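Glutathione S-transferase 1 (Ascaris suum, PDB 4Q5F) catalyses the conjugation of reduced glutathione to a wide range of hydrophobic electrophiles and can also act as a glutathione peroxidase. Local coordinates at residues Leu32-Gln36 and Ala37-Phe41; Glu49-Pro52 and Ala53-Lys57; Phe104-Phe107 and Lys108-Met111. All blocks are in the same frame, centred on the assembly; numbering follows the deposited sequence.

All three contacts are local, made between neighbouring turns or across the end of a helix. Contact 1 is partly buried: it finishes helix 27-37 and turns the chain toward strand 42-46, relying on backbone capping and stacked aromatic rings. Contact 2, in the same thioredoxin-like N-terminal domain, lies at the surface about 26 Å away (centre to centre), where W51 and K55 of a short helix hold the glycyl end of glutathione. Contact 3 is buried in helix 94-114 of the all-helical C-terminal domain. Its apolar side packs inside the subunit, while D109 reaches the glutathione that the second subunit holds with its own W51 and K55.

Contact 1 of 3, residues Leu32-Gln36 and Ala37-Phe41; sequences LIFHQ and AGVKF
A37 closes the last turn of helix 27-37 with a weak bond from its N to I33 O, 3.3 Å long, and its CB touches that same oxygen. At G38 the chain leaves the helix with positive phi, which glycine tolerates easily. Its amide N lies 3.2 Å from H35 O in a weak, bent bond, and V39 N turns back to F34 O in a sounder one of 3.1 Å, with the donor tilted from the carbonyl plane. Together these two bonds make a Schellman motif with G38 as its C-prime residue, and the reversal sends the chain toward strand 42-46, an edge strand of the sheet in the thioredoxin-like N-terminal domain. V39 then brings CG1 to 4.3 Å from F34 CD1, a loose apolar touch, while its carbonyl O lies at the edge of the F41 ring, in the ring plane.

F41 brings its ring back to the helix. Its CG stands between the backbone N and the carbonyl carbon (chi1 70°), which folds the ring over F34 in an offset stack, centroids 3.9 Å apart and planes only 15° from parallel. The overlap is staggered: F34 CD2 lies over the centre of the F41 ring, F41 CD1 comes to 3.3 Å from F34 CG, and F41 CB stands almost squarely above the F34 centroid as a CH-pi contact. From another direction the edge of F41 is turned toward the face of H35 in an offset edge-to-face pair, at 83° between planes, with H35 CE1 and F41 CE1 4.0 Å apart. H35 keeps its rotation through ND1, hydrogen-bonded to R31 O one turn earlier, and its ring also stacks with W209; F34 meets Y16 of strand 16-21.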
loop_
_atom_site.group_PDB
_atom_site.type_symbol
_atom_site.label_atom_id
_atom_site.label_comp_id
_atom_site.label_asym_id
_atom_site.label_seq_id
_atom_site.Cartn_x
_atom_site.Cartn_y
_atom_site.Cartn_z
ATOM N N LEU B 32 -15.826 -5.769 -7.575
ATOM C CA LEU B 32 -15.332 -6.661 -8.616
ATOM C C LEU B 32 -14.913 -8.008 -8.036
ATOM O O LEU B 32 -15.135 -9.055 -8.642
ATOM C CB LEU B 32 -14.145 -6.021 -9.334
ATOM C CG LEU B 32 -14.492 -4.884 -10.293
ATOM C CD1 LEU B 32 -13.266 -4.042 -10.592
ATOM C CD2 LEU B 32 -15.077 -5.444 -11.578
ATOM N N ILE B 33 -14.307 -7.974 -6.856
ATOM C CA ILE B 33 -13.826 -9.191 -6.215
ATOM C C ILE B 33 -14.997 -10.054 -5.739
ATOM O O ILE B 33 -14.941 -11.281 -5.820
ATOM C CB ILE B 33 -12.869 -8.867 -5.047
ATOM C CG1 ILE B 33 -11.612 -8.177 -5.580
ATOM C CG2 ILE B 33 -12.456 -10.137 -4.309
ATOM C CD1 ILE B 33 -10.787 -7.471 -4.524
ATOM N N PHE B 34 -16.056 -9.417 -5.243
ATOM C CA PHE B 34 -17.262 -10.146 -4.863
ATOM C C PHE B 34 -17.883 -10.828 -6.077
ATOM O O PHE B 34 -18.166 -12.026 -6.052
ATOM C CB PHE B 34 -18.307 -9.212 -4.248
ATOM C CG PHE B 34 -18.022 -8.824 -2.828
ATOM C CD1 PHE B 34 -17.938 -9.786 -1.835
ATOM C CD2 PHE B 34 -17.874 -7.493 -2.481
ATOM C CE1 PHE B 34 -17.687 -9.428 -0.525
ATOM C CE2 PHE B 34 -17.625 -7.127 -1.173
ATOM C CZ PHE B 34 -17.531 -8.096 -0.193
ATOM N N HIS B 35 -18.093 -10.055 -7.136
ATOM C CA HIS B 35 -18.804 -10.549 -8.308
ATOM C C HIS B 35 -18.050 -11.669 -9.012
ATOM O O HIS B 35 -18.663 -12.600 -9.529
ATOM C CB HIS B 35 -19.105 -9.403 -9.272
ATOM C CG HIS B 35 -20.299 -8.592 -8.876
ATOM N ND1 HIS B 35 -20.197 -7.374 -8.237
ATOM C CD2 HIS B 35 -21.622 -8.837 -9.007
ATOM C CE1 HIS B 35 -21.406 -6.900 -8.004
ATOM N NE2 HIS B 35 -22.291 -7.767 -8.461
ATOM N N GLN B 36 -16.724 -11.586 -9.027
ATOM C CA GLN B 36 -15.918 -12.651 -9.610
ATOM C C GLN B 36 -16.167 -13.949 -8.855
ATOM O O GLN B 36 -16.413 -14.996 -9.453
ATOM C CB GLN B 36 -14.429 -12.304 -9.554
ATOM C CG GLN B 36 -13.502 -13.437 -9.989
ATOM C CD GLN B 36 -13.800 -13.939 -11.387
ATOM O OE1 GLN B 36 -14.461 -13.264 -12.175
ATOM N NE2 GLN B 36 -13.311 -15.130 -11.703
ATOM N N ALA B 37 -16.107 -13.861 -7.533
ATOM C CA ALA B 37 -16.261 -15.021 -6.668
ATOM C C ALA B 37 -17.719 -15.473 -6.571
ATOM O O ALA B 37 -18.005 -16.566 -6.086
ATOM C CB ALA B 37 -15.718 -14.701 -5.291
ATOM N N GLY B 38 -18.636 -14.628 -7.032
ATOM C CA GLY B 38 -20.052 -14.937 -6.970
ATOM C C GLY B 38 -20.565 -14.926 -5.542
ATOM O O GLY B 38 -21.506 -15.643 -5.204
ATOM N N VAL B 39 -19.933 -14.112 -4.699
ATOM C CA VAL B 39 -20.322 -13.987 -3.299
ATOM C C VAL B 39 -21.218 -12.766 -3.121
ATOM O O VAL B 39 -20.867 -11.661 -3.531
ATOM C CB VAL B 39 -19.081 -13.869 -2.383
ATOM C CG1 VAL B 39 -19.490 -13.646 -0.917
ATOM C CG2 VAL B 39 -18.192 -15.105 -2.546
ATOM N N LYS B 40 -22.377 -12.978 -2.506
ATOM C CA LYS B 40 -23.351 -11.912 -2.312
ATOM C C LYS B 40 -22.934 -11.007 -1.158
ATOM O O LYS B 40 -22.324 -11.459 -0.188
ATOM C CB LYS B 40 -24.739 -12.499 -2.040
ATOM C CG LYS B 40 -25.877 -11.500 -2.207
ATOM C CD LYS B 40 -27.224 -12.121 -1.867
ATOM C CE LYS B 40 -27.628 -11.836 -0.427
ATOM N NZ LYS B 40 -26.622 -12.316 0.563
ATOM N N PHE B 41 -23.268 -9.726 -1.274
ATOM C CA PHE B 41 -22.903 -8.737 -0.268
ATOM C C PHE B 41 -23.802 -7.521 -0.418
ATOM O O PHE B 41 -24.379 -7.303 -1.482
ATOM C CB PHE B 41 -21.451 -8.306 -0.464
ATOM C CG PHE B 41 -21.235 -7.475 -1.695
ATOM C CD1 PHE B 41 -21.182 -8.069 -2.946
ATOM C CD2 PHE B 41 -21.105 -6.101 -1.606
ATOM C CE1 PHE B 41 -20.991 -7.307 -4.084
ATOM C CE2 PHE B 41 -20.912 -5.334 -2.742
ATOM C CZ PHE B 41 -20.856 -5.939 -3.982
#

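Contact 2 of 3, residues Glu49-Pro52 and Ala53-Lys57; sequences EDWP and ALKPK. With GSH (glutathione), chain E.
One carboxylate oxygen of glutathione, O32 at the glycyl end, is gripped by both W51 and K55. The ammonium of K55 makes the shorter bond, 2.8 Å from NZ to O32, and the indole NE1 of W51 adds a second of 3.2 Å with an N-H...O angle of 147°. O32 lies in the plane of the indole, at its edge, so the tryptophan meets the ligand with its N-H and not with a ring face. The positive lysine would be expected to stabilise the carboxylate as an anion. K55 NZ is also hydrogen-bonded to G61 O, which steadies the end of the chain.

The two side chains stand one helical turn apart and brace each other. K55 CB sits over the six-membered ring of W51 as a CH-pi contact, 3.8 Å from its centroid, and CG follows at 3.7 Å from CZ2. The lysine leaves its backbone with CG anti to N (chi1 -180°) and stays extended until it bends at the last torsion (chi4 70°), which turns NZ onto the carboxylate. Along the backbone, K55 N bonds to W51 O at 2.9 Å, and the bond from L54 N to D50 O is weak. L54 touches the benzo end of the indole, CG to CZ3 4.1 Å, and both side chains rest on L46 of strand 42-46; F21 meets W51 edge-to-face. This tryptophan-lysine pair forms the glycyl-carboxylate end of the glutathione site in the N-terminal domain of a sigma-class transferase.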
loop_
_atom_site.group_PDB
_atom_site.type_symbol
_atom_site.label_atom_id
_atom_site.label_comp_id
_atom_site.label_asym_id
_atom_site.label_seq_id
_atom_site.Cartn_x
_atom_site.Cartn_y
_atom_site.Cartn_z
ATOM N N GLU B 49 -25.394 13.079 1.292
ATOM C CA GLU B 49 -26.213 13.503 2.419
ATOM C C GLU B 49 -25.818 12.829 3.738
ATOM O O GLU B 49 -25.839 13.458 4.796
ATOM C CB GLU B 49 -27.676 13.185 2.098
ATOM C CG GLU B 49 -28.683 13.650 3.131
ATOM C CD GLU B 49 -30.088 13.178 2.816
ATOM O OE1 GLU B 49 -30.263 11.969 2.556
ATOM O OE2 GLU B 49 -31.016 14.015 2.820
ATOM N N ASP B 50 -25.451 11.554 3.666
ATOM C CA ASP B 50 -25.217 10.752 4.866
ATOM C C ASP B 50 -23.746 10.671 5.261
ATOM O O ASP B 50 -23.416 10.112 6.309
ATOM C CB ASP B 50 -25.761 9.335 4.665
ATOM C CG ASP B 50 -27.272 9.298 4.551
ATOM O OD1 ASP B 50 -27.944 10.100 5.235
ATOM O OD2 ASP B 50 -27.788 8.464 3.779
ATOM N N TRP B 51 -22.861 11.219 4.435
ATOM C CA TRP B 51 -21.426 11.122 4.699
ATOM C C TRP B 51 -20.970 11.904 5.939
ATOM O O TRP B 51 -20.155 11.401 6.714
ATOM C CB TRP B 51 -20.606 11.542 3.473
ATOM C CG TRP B 51 -19.128 11.541 3.729
ATOM C CD1 TRP B 51 -18.243 12.539 3.440
ATOM C CD2 TRP B 51 -18.365 10.494 4.341
ATOM N NE1 TRP B 51 -16.976 12.176 3.828
ATOM C CE2 TRP B 51 -17.024 10.925 4.386
ATOM C CE3 TRP B 51 -18.684 9.234 4.854
ATOM C CZ2 TRP B 51 -16.005 10.139 4.921
ATOM C CZ3 TRP B 51 -17.673 8.456 5.387
ATOM C CH2 TRP B 51 -16.349 8.911 5.415
ATOM N N PRO B 52 -21.479 13.133 6.130
ATOM C CA PRO B 52 -21.063 13.915 7.303
ATOM C C PRO B 52 -21.324 13.225 8.644
ATOM O O PRO B 52 -20.522 13.372 9.567
ATOM C CB PRO B 52 -21.908 15.185 7.188
ATOM C CG PRO B 52 -22.157 15.330 5.736
ATOM C CD PRO B 52 -22.320 13.930 5.219
ATOM N N ALA B 53 -22.423 12.485 8.750
ATOM C CA ALA B 53 -22.765 11.806 9.996
ATOM C C ALA B 53 -21.885 10.578 10.204
ATOM O O ALA B 53 -21.468 10.281 11.324
ATOM C CB ALA B 53 -24.229 11.404 9.997
ATOM N N LEU B 54 -21.605 9.868 9.117
ATOM C CA LEU B 54 -20.845 8.627 9.184
ATOM C C LEU B 54 -19.355 8.873 9.410
ATOM O O LEU B 54 -18.711 8.146 10.166
ATOM C CB LEU B 54 -21.043 7.822 7.899
ATOM C CG LEU B 54 -20.280 6.498 7.800
ATOM C CD1 LEU B 54 -20.626 5.577 8.960
ATOM C CD2 LEU B 54 -20.575 5.819 6.472
ATOM N N LYS B 55 -18.826 9.902 8.751
ATOM C CA LYS B 55 -17.388 10.189 8.745
ATOM C C LYS B 55 -16.701 10.068 10.112
ATOM O O LYS B 55 -15.708 9.355 10.239
ATOM C CB LYS B 55 -17.133 11.576 8.143
ATOM C CG LYS B 55 -15.666 11.983 8.083
ATOM C CD LYS B 55 -15.486 13.267 7.286
ATOM C CE LYS B 55 -14.051 13.774 7.327
ATOM N NZ LYS B 55 -13.111 12.909 6.560
ATOM N N PRO B 56 -17.225 10.755 11.139
ATOM C CA PRO B 56 -16.556 10.673 12.444
ATOM C C PRO B 56 -16.653 9.295 13.104
ATOM O O PRO B 56 -15.884 9.012 14.023
ATOM C CB PRO B 56 -17.294 11.721 13.284
ATOM C CG PRO B 56 -18.615 11.874 12.629
ATOM C CD PRO B 56 -18.373 11.679 11.169
ATOM N N LYS B 57 -17.574 8.456 12.642
ATOM C CA LYS B 57 -17.738 7.119 13.211
ATOM C C LYS B 57 -16.795 6.106 12.565
ATOM O O LYS B 57 -16.671 4.980 13.044
ATOM C CB LYS B 57 -19.175 6.626 13.037
ATOM C CG LYS B 57 -20.246 7.519 13.632
ATOM C CD LYS B 57 -21.623 6.950 13.324
ATOM C CE LYS B 57 -22.739 7.889 13.742
ATOM N NZ LYS B 57 -24.057 7.403 13.244
HETATM N N1 GSH E . -5.915 5.014 1.666
HETATM C CA1 GSH E . -7.333 4.957 1.649
HETATM C C1 GSH E . -7.777 3.657 1.017
HETATM O O11 GSH E . -8.868 3.128 1.354
HETATM O O12 GSH E . -7.056 3.099 0.150
HETATM C CB1 GSH E . -7.878 6.129 0.849
HETATM C CG1 GSH E . -9.401 6.210 1.017
HETATM C CD1 GSH E . -9.955 7.537 0.479
HETATM O OE1 GSH E . -9.194 8.421 0.150
HETATM N N2 GSH E . -11.384 7.718 0.372
HETATM C CA2 GSH E . -11.960 8.935 -0.116
HETATM C C2 GSH E . -12.876 9.515 0.951
HETATM O O2 GSH E . -13.318 8.794 1.830
HETATM C CB2 GSH E . -12.791 8.664 -1.341
HETATM S SG2 GSH E . -11.789 7.949 -2.605
HETATM N N3 GSH E . -13.233 10.916 0.908
HETATM C CA3 GSH E . -14.100 11.484 1.907
HETATM C C3 GSH E . -13.267 12.093 3.033
HETATM O O31 GSH E . -12.034 11.858 3.100
HETATM O O32 GSH E . -13.820 12.829 3.891
#

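Contact 3 of 3, residues Phe104-Phe107 and Lys108-Met111; sequences FDQF and KDFM. With GSH (glutathione), chain C.
D109, one turn on from D105 and bonded to it through the backbone, makes the contact's link to the ligand: its OD2 accepts a hydrogen bond from the amino N1 of glutathione, modelled short at 2.5 Å. The other oxygen, OD1, takes a hydrogen from a water that also donates to D105 O, at 2.7 Å, so the carboxylate is tied back to its own helix. With CG anti to the carbonyl carbon (chi1 -75°), the group faces the ligand. Q106 OE1 comes to 3.7 Å from OD2, its amide plane nearly perpendicular to the carboxylate.

This glutathione is held otherwise by the second subunit, through K55, W51 and Q75 of that chain among others, so the site lies at the dimer interface, as in other cytosolic glutathione transferases. The aspartate would probably favour a charged ammonium on the ligand.

Ordinary helical bonds join the turns, such as M111 N to F107 O at 2.9 Å. K108 lays its methylene chain beside F104, CD to CE2 3.6 Å, while NZ remains 4.4 Å from D105 OD1, beyond a salt bridge, and makes a long, weak ion pair with D105 of the second subunit. Deeper in, M111 CG lies over one face of the F107 ring, 3.7 Å from the centroid, and SD approaches obliquely in a Met-aromatic contact. Both residues pack on helix 167-182, whereas F110 turns to H144 of helix 129-155.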
loop_
_atom_site.group_PDB
_atom_site.type_symbol
_atom_site.label_atom_id
_atom_site.label_comp_id
_atom_site.label_asym_id
_atom_site.label_seq_id
_atom_site.Cartn_x
_atom_site.Cartn_y
_atom_site.Cartn_z
ATOM N N PHE B 104 0.614 -5.104 -7.234
ATOM C CA PHE B 104 -0.423 -4.130 -6.916
ATOM C C PHE B 104 0.167 -2.898 -6.237
ATOM O O PHE B 104 -0.313 -1.784 -6.445
ATOM C CB PHE B 104 -1.521 -4.733 -6.040
ATOM C CG PHE B 104 -2.669 -3.796 -5.800
ATOM C CD1 PHE B 104 -3.597 -3.554 -6.799
ATOM C CD2 PHE B 104 -2.812 -3.142 -4.588
ATOM C CE1 PHE B 104 -4.652 -2.685 -6.591
ATOM C CE2 PHE B 104 -3.866 -2.272 -4.374
ATOM C CZ PHE B 104 -4.786 -2.044 -5.376
ATOM N N ASP B 105 1.204 -3.098 -5.429
ATOM C CA ASP B 105 1.899 -1.980 -4.797
ATOM C C ASP B 105 2.567 -1.097 -5.849
ATOM O O ASP B 105 2.631 0.123 -5.697
ATOM C CB ASP B 105 2.950 -2.479 -3.801
ATOM C CG ASP B 105 2.362 -2.824 -2.443
ATOM O OD1 ASP B 105 1.152 -2.594 -2.225
ATOM O OD2 ASP B 105 3.120 -3.318 -1.582
ATOM N N GLN B 106 3.074 -1.714 -6.911
ATOM C CA GLN B 106 3.685 -0.954 -7.995
ATOM C C GLN B 106 2.604 -0.185 -8.745
ATOM O O GLN B 106 2.805 0.962 -9.147
ATOM C CB GLN B 106 4.442 -1.872 -8.958
ATOM C CG GLN B 106 5.173 -1.128 -10.070
ATOM C CD GLN B 106 6.217 -0.162 -9.539
ATOM O OE1 GLN B 106 6.779 -0.367 -8.465
ATOM N NE2 GLN B 106 6.478 0.902 -10.292
ATOM N N PHE B 107 1.457 -0.830 -8.935
ATOM C CA PHE B 107 0.300 -0.168 -9.522
ATOM C C PHE B 107 -0.133 0.997 -8.639
ATOM O O PHE B 107 -0.542 2.047 -9.134
ATOM C CB PHE B 107 -0.850 -1.159 -9.695
ATOM C CG PHE B 107 -2.195 -0.507 -9.826
ATOM C CD1 PHE B 107 -2.595 0.057 -11.026
ATOM C CD2 PHE B 107 -3.063 -0.459 -8.747
ATOM C CE1 PHE B 107 -3.833 0.659 -11.146
ATOM C CE2 PHE B 107 -4.303 0.141 -8.862
ATOM C CZ PHE B 107 -4.688 0.700 -10.063
ATOM N N LYS B 108 -0.035 0.804 -7.327
ATOM C CA LYS B 108 -0.360 1.855 -6.372
ATOM C C LYS B 108 0.587 3.048 -6.507
ATOM O O LYS B 108 0.152 4.196 -6.425
ATOM C CB LYS B 108 -0.326 1.310 -4.942
ATOM C CG LYS B 108 -1.687 0.870 -4.407
ATOM C CD LYS B 108 -1.551 0.117 -3.088
ATOM C CE LYS B 108 -2.190 0.871 -1.931
ATOM N NZ LYS B 108 -1.917 0.197 -0.628
ATOM N N ASP B 109 1.875 2.777 -6.712
ATOM C CA ASP B 109 2.853 3.843 -6.925
ATOM C C ASP B 109 2.496 4.640 -8.174
ATOM O O ASP B 109 2.561 5.868 -8.182
ATOM C CB ASP B 109 4.267 3.275 -7.080
ATOM C CG ASP B 109 4.868 2.814 -5.764
ATOM O OD1 ASP B 109 4.324 3.168 -4.696
ATOM O OD2 ASP B 109 5.896 2.107 -5.803
ATOM N N PHE B 110 2.131 3.925 -9.232
ATOM C CA PHE B 110 1.707 4.545 -10.480
ATOM C C PHE B 110 0.501 5.451 -10.240
ATOM O O PHE B 110 0.484 6.605 -10.667
ATOM C CB PHE B 110 1.351 3.460 -11.499
ATOM C CG PHE B 110 0.954 3.988 -12.852
ATOM C CD1 PHE B 110 1.412 5.215 -13.306
ATOM C CD2 PHE B 110 0.117 3.250 -13.669
ATOM C CE1 PHE B 110 1.043 5.689 -14.549
ATOM C CE2 PHE B 110 -0.255 3.721 -14.911
ATOM C CZ PHE B 110 0.209 4.941 -15.351
ATOM N N MET B 111 -0.503 4.920 -9.550
ATOM C CA MET B 111 -1.713 5.675 -9.237
ATOM C C MET B 111 -1.404 6.911 -8.399
ATOM O O MET B 111 -2.084 7.929 -8.513
ATOM C CB MET B 111 -2.710 4.790 -8.484
ATOM C CG MET B 111 -3.392 3.730 -9.340
ATOM S SD MET B 111 -4.457 4.429 -10.618
ATOM C CE MET B 111 -3.385 4.327 -12.049
HETATM N N1 GSH C . 7.084 1.510 -3.631
HETATM C CA1 GSH C . 8.425 1.086 -3.449
HETATM C C1 GSH C . 8.522 0.262 -2.187
HETATM O O11 GSH C . 9.381 -0.651 -2.092
HETATM O O12 GSH C . 7.743 0.488 -1.227
HETATM C CB1 GSH C . 9.322 2.309 -3.351
HETATM C CG1 GSH C . 10.792 1.879 -3.414
HETATM C CD1 GSH C . 11.701 3.102 -3.600
HETATM O OE1 GSH C . 11.216 4.201 -3.758
HETATM N N2 GSH C . 13.130 2.924 -3.589
HETATM C CA2 GSH C . 14.027 4.023 -3.770
HETATM C C2 GSH C . 14.986 3.661 -4.894
HETATM O O2 GSH C . 15.099 2.492 -5.231
HETATM C CB2 GSH C . 14.814 4.272 -2.512
HETATM S SG2 GSH C . 13.717 4.565 -1.159
HETATM N N3 GSH C . 15.766 4.683 -5.557
HETATM C CA3 GSH C . 16.667 4.325 -6.624
HETATM C C3 GSH C . 15.911 4.286 -7.954
HETATM O O31 GSH C . 14.652 4.283 -7.968
HETATM O O32 GSH C . 16.551 4.258 -9.035
HETATM O O HOH W 1 3.371 1.255 -3.401
#